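Local coordinates for putative glucoamylase (Bacteroides caccae ATCC 43185, PDB 4QT9), which probably hydrolyses glycosidic bonds, as a putative glucoamylase with an alpha/alpha toroid fold, at residues 182-187 / 228-233. Residues are numbered along the deposited sequence; the frame is centred on the assembly and turned at random.
Sequences GQNVLY and YHDGWA
The side chains of Asn184 and Asp230 run alongside each other. The first sits in the loop between helix 157-172 and strand 189-190, the second on helix 225-232. Asn184 CB lies 3.6 Å from Asp230 OD2 and slightly farther from Asp230 CB. Asn184 CG faces the same Asp230 OD2 at 3.8 Å. In both residues CG is anti to the carbonyl carbon (chi1 -70° in Asn184, -59° in Asp230), which helps to set the two side chains abreast. Asn184 ND2 stands 3.4 Å from Asp230 OD2. The amide and carboxylate planes are nearly perpendicular, 86° apart. A water joins the two ends: it donates to Asp230 OD2 at 2.9 Å and weakly accepts from Asn184 ND2. The other amide atom, OD1, turns to Arg179, which gives it a weak hydrogen bond.

Next to this pair the backbones come together. Gly231 presents only its backbone here, and its CA is 4.1 Å from Val185 CA. Val185 CG2 rests on Gly231 CA at 3.8 Å. Asn184 O is 3.0 Å from Gly231 N, but the angle is too poor for a hydrogen bond. A second water donates to Asn184 O and, weakly, to Asp230 O. Tyr212 of helix 209-217 touches Val185 and bonds to Leu186 N through its hydroxyl, so it ties the loop to a second helix.

The contact packs the loop before strand 189-190 on helix 225-232, with its centre about 22 Å from the centre of the alpha/alpha toroid chain. It is close backbone packing at a glycine, with a polar border. Water links the two sides at both places, and the carboxylate, probably charged, would orient the water that donates to it.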
ATOM      1  N   GLY A 182     -21.138 -17.647   0.411  1.00 22.35           N
ATOM      2  CA  GLY A 182     -22.090 -16.746   1.060  1.00 22.19           C
ATOM      3  C   GLY A 182     -21.905 -16.423   2.535  1.00 28.44           C
ATOM      4  O   GLY A 182     -22.849 -15.973   3.185  1.00 30.28           O
ATOM      5  N   GLN A 183     -20.698 -16.570   3.074  1.00 23.97           N
ATOM      6  CA  GLN A 183     -20.475 -16.210   4.476  1.00 24.96           C
ATOM      7  C   GLN A 183     -20.423 -14.679   4.571  1.00 25.46           C
ATOM      8  O   GLN A 183     -20.259 -14.023   3.541  1.00 23.81           O
ATOM      9  CB  GLN A 183     -19.179 -16.878   5.008  1.00 27.06           C
ATOM     10  CG  GLN A 183     -19.210 -18.416   4.940  1.00 37.35           C
ATOM     11  CD  GLN A 183     -18.003 -19.056   5.566  1.00 46.84           C
ATOM     12  OE1 GLN A 183     -17.335 -18.468   6.400  1.00 41.95           O
ATOM     13  NE2 GLN A 183     -17.683 -20.277   5.171  1.00 46.17           N
ATOM     14  N   ASN A 184     -20.600 -14.108   5.759  1.00 21.50           N
ATOM     15  CA  ASN A 184     -20.545 -12.642   5.915  1.00 21.79           C
ATOM     16  C   ASN A 184     -19.152 -12.203   6.359  1.00 26.32           C
ATOM     17  O   ASN A 184     -18.955 -11.621   7.425  1.00 26.29           O
ATOM     18  CB  ASN A 184     -21.639 -12.146   6.858  1.00 25.22           C
ATOM     19  CG  ASN A 184     -22.995 -12.292   6.230  1.00 38.49           C
ATOM     20  OD1 ASN A 184     -23.205 -11.958   5.055  1.00 29.14           O
ATOM     21  ND2 ASN A 184     -23.918 -12.848   6.964  1.00 37.75           N
ATOM     22  N   VAL A 185     -18.176 -12.494   5.496  1.00 22.97           N
ATOM     23  CA  VAL A 185     -16.743 -12.221   5.693  1.00 21.22           C
ATOM     24  C   VAL A 185     -16.055 -12.471   4.356  1.00 24.28           C
ATOM     25  O   VAL A 185     -16.579 -13.231   3.530  1.00 23.87           O
ATOM     26  CB  VAL A 185     -16.159 -13.119   6.833  1.00 24.27           C
ATOM     27  CG1 VAL A 185     -16.163 -14.606   6.439  1.00 23.45           C
ATOM     28  CG2 VAL A 185     -14.760 -12.658   7.265  1.00 23.73           C
ATOM     29  N   LEU A 186     -14.882 -11.866   4.153  1.00 20.80           N
ATOM     30  CA  LEU A 186     -14.074 -12.108   2.962  1.00 19.97           C
ATOM     31  C   LEU A 186     -12.845 -12.910   3.343  1.00 25.20           C
ATOM     32  O   LEU A 186     -12.181 -12.573   4.320  1.00 24.02           O
ATOM     33  CB  LEU A 186     -13.652 -10.784   2.290  1.00 19.07           C
ATOM     34  CG  LEU A 186     -14.773  -9.964   1.669  1.00 21.92           C
ATOM     35  CD1 LEU A 186     -14.302  -8.555   1.378  1.00 21.13           C
ATOM     36  CD2 LEU A 186     -15.304 -10.653   0.404  1.00 21.30           C
ATOM     37  N   TYR A 187     -12.544 -13.957   2.578  1.00 23.45           N
ATOM     38  CA  TYR A 187     -11.337 -14.766   2.772  1.00 23.82           C
ATOM     39  C   TYR A 187     -10.197 -14.177   1.947  1.00 27.11           C
ATOM     40  O   TYR A 187     -10.416 -13.645   0.853  1.00 24.44           O
ATOM     41  CB  TYR A 187     -11.591 -16.233   2.397  1.00 25.47           C
ATOM     42  CG  TYR A 187     -12.364 -16.978   3.459  1.00 28.36           C
ATOM     43  CD1 TYR A 187     -13.751 -16.855   3.561  1.00 30.07           C
ATOM     44  CD2 TYR A 187     -11.715 -17.811   4.365  1.00 30.08           C
ATOM     45  CE1 TYR A 187     -14.466 -17.524   4.553  1.00 30.63           C
ATOM     46  CE2 TYR A 187     -12.419 -18.478   5.367  1.00 31.73           C
ATOM     47  CZ  TYR A 187     -13.797 -18.345   5.447  1.00 38.03           C
ATOM     48  OH  TYR A 187     -14.494 -19.022   6.409  1.00 36.59           O
ATOM     49  N   TYR A 228     -19.214  -6.550   5.672  1.00 26.07           N
ATOM     50  CA  TYR A 228     -18.387  -5.558   6.390  1.00 24.99           C
ATOM     51  C   TYR A 228     -18.705  -5.521   7.902  1.00 28.13           C
ATOM     52  O   TYR A 228     -17.785  -5.516   8.694  1.00 27.00           O
ATOM     53  CB  TYR A 228     -18.589  -4.157   5.786  1.00 25.39           C
ATOM     54  CG  TYR A 228     -17.870  -3.041   6.521  1.00 26.41           C
ATOM     55  CD1 TYR A 228     -16.512  -2.812   6.322  1.00 28.27           C
ATOM     56  CD2 TYR A 228     -18.562  -2.171   7.358  1.00 26.40           C
ATOM     57  CE1 TYR A 228     -15.849  -1.781   6.979  1.00 29.60           C
ATOM     58  CE2 TYR A 228     -17.909  -1.137   8.024  1.00 27.50           C
ATOM     59  CZ  TYR A 228     -16.546  -0.960   7.851  1.00 35.91           C
ATOM     60  OH  TYR A 228     -15.886   0.041   8.527  1.00 35.45           O
ATOM     61  N   HIS A 229     -19.991  -5.484   8.297  1.00 26.41           N
ATOM     62  CA  HIS A 229     -20.412  -5.377   9.694  1.00 25.77           C
ATOM     63  C   HIS A 229     -20.166  -6.665  10.502  1.00 31.96           C
ATOM     64  O   HIS A 229     -19.692  -6.569  11.647  1.00 31.84           O
ATOM     65  CB  HIS A 229     -21.876  -4.938   9.767  1.00 26.79           C
ATOM     66  CG  HIS A 229     -22.042  -3.510   9.347  1.00 29.37           C
ATOM     67  ND1 HIS A 229     -21.502  -2.466  10.097  1.00 30.96           N
ATOM     68  CD2 HIS A 229     -22.598  -2.994   8.234  1.00 29.91           C
ATOM     69  CE1 HIS A 229     -21.763  -1.359   9.425  1.00 29.65           C
ATOM     70  NE2 HIS A 229     -22.429  -1.624   8.303  1.00 29.77           N
ATOM     71  N   ASP A 230     -20.446  -7.855   9.918  1.00 27.95           N
ATOM     72  CA  ASP A 230     -20.221  -9.143  10.604  1.00 28.17           C
ATOM     73  C   ASP A 230     -18.772  -9.635  10.480  1.00 32.53           C
ATOM     74  O   ASP A 230     -18.284 -10.262  11.416  1.00 34.74           O
ATOM     75  CB  ASP A 230     -21.159 -10.264  10.067  1.00 30.58           C
ATOM     76  CG  ASP A 230     -22.668 -10.050  10.172  1.00 43.52           C
ATOM     77  OD1 ASP A 230     -23.094  -8.971  10.660  1.00 43.93           O
ATOM     78  OD2 ASP A 230     -23.427 -10.962   9.769  1.00 52.22           O
ATOM     79  N   GLY A 231     -18.135  -9.437   9.317  1.00 26.67           N
ATOM     80  CA  GLY A 231     -16.777  -9.910   9.031  1.00 24.83           C
ATOM     81  C   GLY A 231     -15.653  -8.972   9.402  1.00 29.19           C
ATOM     82  O   GLY A 231     -14.817  -9.314  10.253  1.00 27.23           O
ATOM     83  N   TRP A 232     -15.582  -7.799   8.755  1.00 25.05           N
ATOM     84  CA  TRP A 232     -14.506  -6.860   9.101  1.00 22.45           C
ATOM     85  C   TRP A 232     -14.615  -6.311  10.546  1.00 26.53           C
ATOM     86  O   TRP A 232     -13.626  -6.316  11.293  1.00 25.07           O
ATOM     87  CB  TRP A 232     -14.465  -5.680   8.130  1.00 20.44           C
ATOM     88  CG  TRP A 232     -13.490  -4.595   8.517  1.00 21.15           C
ATOM     89  CD1 TRP A 232     -13.786  -3.399   9.100  1.00 24.43           C
ATOM     90  CD2 TRP A 232     -12.062  -4.606   8.324  1.00 20.37           C
ATOM     91  NE1 TRP A 232     -12.647  -2.631   9.214  1.00 24.14           N
ATOM     92  CE2 TRP A 232     -11.567  -3.366   8.784  1.00 24.86           C
ATOM     93  CE3 TRP A 232     -11.144  -5.564   7.840  1.00 21.29           C
ATOM     94  CZ2 TRP A 232     -10.189  -3.049   8.764  1.00 23.24           C
ATOM     95  CZ3 TRP A 232      -9.784  -5.252   7.825  1.00 21.94           C
ATOM     96  CH2 TRP A 232      -9.322  -3.995   8.247  1.00 22.24           C
ATOM     97  N   ALA A 233     -15.792  -5.789  10.906  1.00 24.23           N
ATOM     98  CA  ALA A 233     -16.028  -5.145  12.188  1.00 24.16           C
ATOM     99  C   ALA A 233     -16.420  -6.114  13.312  1.00 27.79           C
ATOM    100  O   ALA A 233     -16.369  -5.725  14.482  1.00 24.59           O
ATOM    101  CB  ALA A 233     -17.101  -4.097  12.033  1.00 25.24           C
TER
HETATM  102  O   HOH W   1     -18.811 -13.259   9.695  1.00 37.04           O
HETATM  103  O   HOH W   2     -22.884 -13.767   9.985  1.00 42.76           O